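Local coordinates for Endonuclease/exonuclease/phosphatase domain-containing protein (Enterococcus faecalis, PDB 3L1W) that is of unknown function but belongs to the endonuclease/exonuclease/phosphatase family and may act as a 3'-5' RNA exonuclease, at residues G115-T120 with F126-V131; F33-L38 with T56-L61. All blocks are in the same frame, centred on the assembly; numbering follows the deposited sequence.

Contact 1 (G115-T120 with F126-V131)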
loop_
_atom_site.group_PDB
_atom_site.type_symbol
_atom_site.label_atom_id
_atom_site.label_comp_id
_atom_site.label_asym_id
_atom_site.label_seq_id
_atom_site.Cartn_x
_atom_site.Cartn_y
_atom_site.Cartn_z
ATOM N N GLY A 115 17.013 -19.060 -3.593
ATOM C CA GLY A 115 16.645 -19.275 -4.981
ATOM C C GLY A 115 17.481 -18.410 -5.898
ATOM O O GLY A 115 17.820 -17.267 -5.560
ATOM N N LEU A 116 17.839 -18.967 -7.050
ATOM C CA LEU A 116 18.475 -18.198 -8.106
ATOM C C LEU A 116 17.378 -17.886 -9.108
ATOM O O LEU A 116 16.709 -18.794 -9.611
ATOM C CB LEU A 116 19.600 -19.006 -8.759
ATOM C CG LEU A 116 20.517 -18.222 -9.701
ATOM C CD1 LEU A 116 21.328 -17.183 -8.921
ATOM C CD2 LEU A 116 21.436 -19.169 -10.465
ATOM N N PHE A 117 17.178 -16.597 -9.369
ATOM C CA PHE A 117 16.057 -16.128 -10.171
ATOM C C PHE A 117 16.546 -15.321 -11.362
ATOM O O PHE A 117 17.690 -14.859 -11.389
ATOM C CB PHE A 117 15.132 -15.242 -9.327
ATOM C CG PHE A 117 14.349 -15.994 -8.280
ATOM C CD1 PHE A 117 14.857 -16.168 -7.001
ATOM C CD2 PHE A 117 13.103 -16.529 -8.584
ATOM C CE1 PHE A 117 14.135 -16.863 -6.039
ATOM C CE2 PHE A 117 12.373 -17.223 -7.626
ATOM C CZ PHE A 117 12.883 -17.385 -6.358
ATOM N N LYS A 118 15.681 -15.161 -12.353
ATOM C CA LYS A 118 15.930 -14.190 -13.409
ATOM C C LYS A 118 14.678 -13.387 -13.654
ATOM O O LYS A 118 13.591 -13.954 -13.753
ATOM C CB LYS A 118 16.314 -14.879 -14.717
ATOM C CG LYS A 118 17.741 -15.357 -14.800
ATOM C CD LYS A 118 18.032 -15.800 -16.223
ATOM C CE LYS A 118 19.333 -16.563 -16.307
ATOM N NZ LYS A 118 19.469 -17.182 -17.639
ATOM N N GLU A 119 14.822 -12.071 -13.773
ATOM C CA GLU A 119 13.700 -11.243 -14.190
ATOM C C GLU A 119 13.358 -11.534 -15.644
ATOM O O GLU A 119 14.244 -11.765 -16.458
ATOM C CB GLU A 119 14.037 -9.760 -14.035
ATOM C CG GLU A 119 14.153 -9.305 -12.601
ATOM C CD GLU A 119 14.205 -7.790 -12.488
ATOM O OE1 GLU A 119 13.146 -7.149 -12.652
ATOM O OE2 GLU A 119 15.302 -7.251 -12.230
ATOM N N THR A 120 12.070 -11.508 -15.969
ATOM C CA THR A 120 11.619 -11.789 -17.328
ATOM C C THR A 120 12.391 -10.993 -18.387
ATOM O O THR A 120 12.789 -11.533 -19.426
ATOM C CB THR A 120 10.116 -11.509 -17.462
ATOM O OG1 THR A 120 9.407 -12.308 -16.509
ATOM C CG2 THR A 120 9.630 -11.848 -18.862
ATOM N N PHE A 126 19.897 -13.466 -10.420
ATOM C CA PHE A 126 20.205 -12.912 -9.107
ATOM C C PHE A 126 19.847 -13.916 -8.018
ATOM O O PHE A 126 19.005 -14.801 -8.219
ATOM C CB PHE A 126 19.495 -11.577 -8.874
ATOM C CG PHE A 126 17.993 -11.674 -8.859
ATOM C CD1 PHE A 126 17.273 -11.654 -10.047
ATOM C CD2 PHE A 126 17.300 -11.773 -7.663
ATOM C CE1 PHE A 126 15.887 -11.735 -10.039
ATOM C CE2 PHE A 126 15.914 -11.852 -7.640
ATOM C CZ PHE A 126 15.203 -11.838 -8.835
ATOM N N LEU A 127 20.497 -13.773 -6.868
ATOM C CA LEU A 127 20.304 -14.686 -5.750
ATOM C C LEU A 127 19.399 -14.083 -4.681
ATOM O O LEU A 127 19.574 -12.922 -4.293
ATOM C CB LEU A 127 21.666 -15.036 -5.135
ATOM C CG LEU A 127 21.662 -15.928 -3.900
ATOM C CD1 LEU A 127 21.107 -17.303 -4.225
ATOM C CD2 LEU A 127 23.082 -16.046 -3.348
ATOM N N VAL A 128 18.424 -14.868 -4.216
ATOM C CA VAL A 128 17.597 -14.475 -3.064
ATOM C C VAL A 128 17.854 -15.440 -1.907
ATOM O O VAL A 128 17.802 -16.656 -2.092
ATOM C CB VAL A 128 16.109 -14.511 -3.412
ATOM C CG1 VAL A 128 15.257 -14.209 -2.168
ATOM C CG2 VAL A 128 15.795 -13.527 -4.536
ATOM N N ILE A 129 18.136 -14.903 -0.719
ATOM C CA ILE A 129 18.375 -15.727 0.464
ATOM C C ILE A 129 17.373 -15.325 1.540
ATOM O O ILE A 129 17.355 -14.182 1.970
ATOM C CB ILE A 129 19.798 -15.521 1.034
ATOM C CG1 ILE A 129 20.867 -15.758 -0.048
ATOM C CG2 ILE A 129 20.028 -16.437 2.229
ATOM C CD1 ILE A 129 22.283 -15.344 0.382
ATOM N N ASN A 130 16.541 -16.276 1.954
ATOM C CA ASN A 130 15.516 -16.058 2.974
ATOM C C ASN A 130 16.118 -16.347 4.342
ATOM O O ASN A 130 16.483 -17.487 4.634
ATOM C CB ASN A 130 14.323 -16.979 2.713
ATOM C CG ASN A 130 13.131 -16.670 3.606
ATOM O OD1 ASN A 130 13.278 -16.060 4.661
ATOM N ND2 ASN A 130 11.947 -17.107 3.185
ATOM N N VAL A 131 16.225 -15.300 5.159
ATOM C CA VAL A 131 16.861 -15.346 6.469
ATOM C C VAL A 131 15.858 -15.496 7.621
ATOM O O VAL A 131 14.896 -14.741 7.703
ATOM C CB VAL A 131 17.621 -14.015 6.707
ATOM C CG1 VAL A 131 18.190 -13.961 8.112
ATOM C CG2 VAL A 131 18.736 -13.842 5.657
#

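Contact 2 (F33-L38 with T56-L61). With SO4 (sulfate ion), chain G.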
loop_
_atom_site.group_PDB
_atom_site.type_symbol
_atom_site.label_atom_id
_atom_site.label_comp_id
_atom_site.label_asym_id
_atom_site.label_seq_id
_atom_site.Cartn_x
_atom_site.Cartn_y
_atom_site.Cartn_z
ATOM N N PHE A 33 -2.631 -8.145 -2.657
ATOM C CA PHE A 33 -2.814 -6.726 -2.948
ATOM C C PHE A 33 -1.500 -6.021 -3.268
ATOM O O PHE A 33 -1.419 -5.257 -4.227
ATOM C CB PHE A 33 -3.532 -6.012 -1.804
ATOM C CG PHE A 33 -3.635 -4.524 -2.001
ATOM C CD1 PHE A 33 -4.536 -3.994 -2.907
ATOM C CD2 PHE A 33 -2.818 -3.664 -1.286
ATOM C CE1 PHE A 33 -4.629 -2.611 -3.096
ATOM C CE2 PHE A 33 -2.903 -2.276 -1.466
ATOM C CZ PHE A 33 -3.800 -1.759 -2.370
ATOM N N HIS A 34 -0.475 -6.270 -2.467
ATOM C CA HIS A 34 0.812 -5.638 -2.730
ATOM C C HIS A 34 1.522 -6.201 -3.965
ATOM O O HIS A 34 2.226 -5.457 -4.669
ATOM C CB HIS A 34 1.666 -5.595 -1.462
ATOM C CG HIS A 34 1.077 -4.701 -0.417
ATOM N ND1 HIS A 34 1.263 -3.334 -0.426
ATOM C CD2 HIS A 34 0.243 -4.960 0.620
ATOM C CE1 HIS A 34 0.595 -2.795 0.580
ATOM N NE2 HIS A 34 -0.039 -3.758 1.224
ATOM N N ASP A 35 1.320 -7.494 -4.226
ATOM C CA ASP A 35 1.577 -8.067 -5.543
ATOM C C ASP A 35 3.018 -7.857 -6.013
ATOM O O ASP A 35 3.262 -7.505 -7.172
ATOM C CB ASP A 35 0.603 -7.435 -6.542
ATOM C CG ASP A 35 0.537 -8.169 -7.863
ATOM O OD1 ASP A 35 0.676 -9.404 -7.883
ATOM O OD2 ASP A 35 0.302 -7.493 -8.886
ATOM N N TRP A 36 3.967 -8.082 -5.114
ATOM C CA TRP A 36 5.388 -7.939 -5.437
ATOM C C TRP A 36 5.839 -8.973 -6.468
ATOM O O TRP A 36 5.113 -9.932 -6.744
ATOM C CB TRP A 36 6.229 -8.126 -4.172
ATOM C CG TRP A 36 5.749 -7.367 -2.956
ATOM C CD1 TRP A 36 5.918 -6.032 -2.691
ATOM C CD2 TRP A 36 5.069 -7.915 -1.820
ATOM N NE1 TRP A 36 5.361 -5.720 -1.463
ATOM C CE2 TRP A 36 4.838 -6.860 -0.912
ATOM C CE3 TRP A 36 4.614 -9.198 -1.489
ATOM C CZ2 TRP A 36 4.185 -7.047 0.303
ATOM C CZ3 TRP A 36 3.972 -9.386 -0.283
ATOM C CH2 TRP A 36 3.767 -8.318 0.603
ATOM N N SER A 37 7.028 -8.778 -7.044
ATOM C CA SER A 37 7.638 -9.834 -7.857
ATOM C C SER A 37 7.906 -11.071 -7.024
ATOM O O SER A 37 7.714 -12.202 -7.494
ATOM C CB SER A 37 8.965 -9.379 -8.475
ATOM O OG SER A 37 8.766 -8.545 -9.599
ATOM N N LEU A 38 8.369 -10.867 -5.792
ATOM C CA LEU A 38 8.669 -11.991 -4.918
ATOM C C LEU A 38 8.626 -11.550 -3.466
ATOM O O LEU A 38 8.806 -10.366 -3.168
ATOM C CB LEU A 38 10.041 -12.591 -5.246
ATOM C CG LEU A 38 11.237 -11.666 -5.051
ATOM C CD1 LEU A 38 11.804 -11.855 -3.646
ATOM C CD2 LEU A 38 12.312 -11.963 -6.089
ATOM N N THR A 56 -3.099 -17.252 -2.128
ATOM C CA THR A 56 -2.392 -16.189 -2.831
ATOM C C THR A 56 -2.237 -16.565 -4.294
ATOM O O THR A 56 -2.449 -17.721 -4.697
ATOM C CB THR A 56 -0.982 -15.852 -2.247
ATOM O OG1 THR A 56 -0.028 -16.816 -2.713
ATOM C CG2 THR A 56 -0.994 -15.821 -0.715
ATOM N N THR A 57 -1.845 -15.575 -5.083
ATOM C CA THR A 57 -1.676 -15.742 -6.517
ATOM C C THR A 57 -0.266 -16.225 -6.870
ATOM O O THR A 57 0.043 -16.423 -8.041
ATOM C CB THR A 57 -1.914 -14.403 -7.222
ATOM O OG1 THR A 57 -1.025 -13.424 -6.672
ATOM C CG2 THR A 57 -3.355 -13.939 -6.979
ATOM N N PHE A 58 0.570 -16.444 -5.859
ATOM C CA PHE A 58 1.998 -16.705 -6.083
ATOM C C PHE A 58 2.403 -18.171 -6.214
ATOM O O PHE A 58 1.779 -19.060 -5.642
ATOM C CB PHE A 58 2.823 -16.111 -4.937
ATOM C CG PHE A 58 2.900 -14.622 -4.957
ATOM C CD1 PHE A 58 1.859 -13.859 -4.474
ATOM C CD2 PHE A 58 4.022 -13.982 -5.457
ATOM C CE1 PHE A 58 1.927 -12.464 -4.494
ATOM C CE2 PHE A 58 4.106 -12.594 -5.480
ATOM C CZ PHE A 58 3.049 -11.830 -5.003
ATOM N N THR A 59 3.474 -18.411 -6.967
ATOM C CA THR A 59 4.163 -19.695 -6.917
ATOM C C THR A 59 4.920 -19.727 -5.597
ATOM O O THR A 59 5.429 -18.700 -5.152
ATOM C CB THR A 59 5.120 -19.838 -8.112
ATOM O OG1 THR A 59 4.356 -19.792 -9.321
ATOM C CG2 THR A 59 5.861 -21.176 -8.062
ATOM N N CYS A 60 4.959 -20.897 -4.963
ATOM C CA CYS A 60 5.540 -21.051 -3.635
ATOM C C CYS A 60 6.648 -22.090 -3.609
ATOM O O CYS A 60 6.407 -23.270 -3.859
ATOM C CB CYS A 60 4.456 -21.474 -2.644
ATOM S SG CYS A 60 5.047 -21.668 -0.950
ATOM N N LEU A 61 7.858 -21.631 -3.314
ATOM C CA LEU A 61 8.984 -22.491 -3.001
ATOM C C LEU A 61 9.045 -22.583 -1.485
ATOM O O LEU A 61 8.953 -21.571 -0.802
ATOM C CB LEU A 61 10.264 -21.835 -3.506
ATOM C CG LEU A 61 11.580 -22.389 -2.974
ATOM C CD1 LEU A 61 11.849 -23.770 -3.569
ATOM C CD2 LEU A 61 12.708 -21.422 -3.315
HETATM S S SO4 G . 6.864 -5.446 -9.611
HETATM O O1 SO4 G . 5.772 -5.863 -8.727
HETATM O O2 SO4 G . 6.509 -5.817 -10.976
HETATM O O3 SO4 G . 7.038 -4.000 -9.524
HETATM O O4 SO4 G . 8.099 -6.129 -9.234
HETATM O O HOH W 1 -1.600 -10.738 -6.642
#

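Contact 1 (G115-T120 with F126-V131)
Val128 N donates to Gly115 O at 2.8 Å, and the same oxygen has a longer, weaker CA-H...O contact with Leu127 CA at 3.6 Å. Gly115 N returns the bond to Val128 O, and one hydrogen-bonded pair further on Phe117 and Phe126 exchange a second couple of N-H to O bonds. Between them lies the non-hydrogen-bonded pair Leu116 and Leu127, where Leu116 CD1 rests 3.4 Å from Phe126 O. This is the regular ladder of an antiparallel beta hairpin, with strands 111-119 and 126-132 joined through a short loop.

On the face that carries Phe117, Phe126 and Val128, the Phe126 ring leans over the partner strand. With CG set between its backbone N and carbonyl carbon (chi1 64°), the ring lies against Phe117, whose CB sits over one face, 3.8 Å from the centroid, in a CH-pi contact. The two rings are near parallel, 27° between planes, but slid so far apart that they barely overlap. Phe117 CD1 instead reaches Val128 CG2 at 3.7 Å, while Glu119 CG brushes Phe126 CE1 at 3.9 Å. Tyr78 and Trp222 meet Phe117 and Phe126, respectively, edge-to-face. The paired N-H and C=O groups of Gly115, Phe117, Phe126 and Val128 satisfy one another, while Leu116 bonds outward to Ile86 and Asp87 and Leu127 to Pro160; across this face the strands meet by CH-pi and ring-to-methyl contact, not ring stacking.

Contact 2 (F33-L38 with T56-L61)
Phe58 turns the edge of its ring toward the backbone that follows helix 20-34. Its CE2 lies 3.1 Å from Trp36 O and its CZ 3.3 Å from the same oxygen, which sits near the ring plane, so the weakly positive rim of the aromatic ring probably faces the carbonyl dipole. Asp35 CA also lies at that edge, 4.1 Å from Phe58 CZ. CG anti to the carbonyl carbon (chi1 -72°) directs the Phe58 ring toward the 33-38 segment, so that CE2 and CZ meet Trp36 O.

A water supplies the polar half of the contact. It donates to Asp35 OD1 at 2.9 Å and accepts from Thr57 OG1 at 2.7 Å, linking a carboxylate to a hydroxyl without direct contact between the two.

Behind this first shell, turns set the geometry. Asp35 has a positive phi, 57°, as the chain leaves the helix, and from there it runs through Trp36 into strand 38-44. Trp36 NE1 hydrogen-bonds Glu246 OE1. Ser37 OG lies unusually close to O4 of a sulfate, probably from the crystallisation liquor, leaving the details of that bond doubtful; the sulfate also bonds Lys2 N and Lys82 NZ. On the other segment Thr56 OG1 accepts the N-H of Phe58 at 3.2 Å, an ST turn that helps hold the backbone from which the Phe58 ring projects. Asn32 OD1 in turn takes the N-H of Thr57.

Phe58 also packs on Ile31 of helix 20-34 and Leu77 of strand 73-78. The contact therefore joins the exit of helix 20-34 to the connection between helix 46-55 and strand 59-64, which forms an edge of the seven-stranded sheet, with strand 73-78 between it and strand 38-44.

In the fold
Contact 1 and contact 2 belong to the two opposed sheets of a DNase I-like fold, and their centres lie 14 Å apart. Contact 1 is a hairpin in the six-stranded sheet; contact 2 leads into strands 38-44 and 59-64 of the other sheet. Leu38 joins them: its CD2 packs 3.9 Å from Phe126 CE2 and 4.1 Å from Val128 CG2, in the apolar layer between the sheets. Asn130, further along strand 126-132, hydrogen-bonds Ile41 and Gln42 of strand 38-44, adding a polar tie. The sulfate at Ser37 belongs to contact 2 alone and marks no established active site.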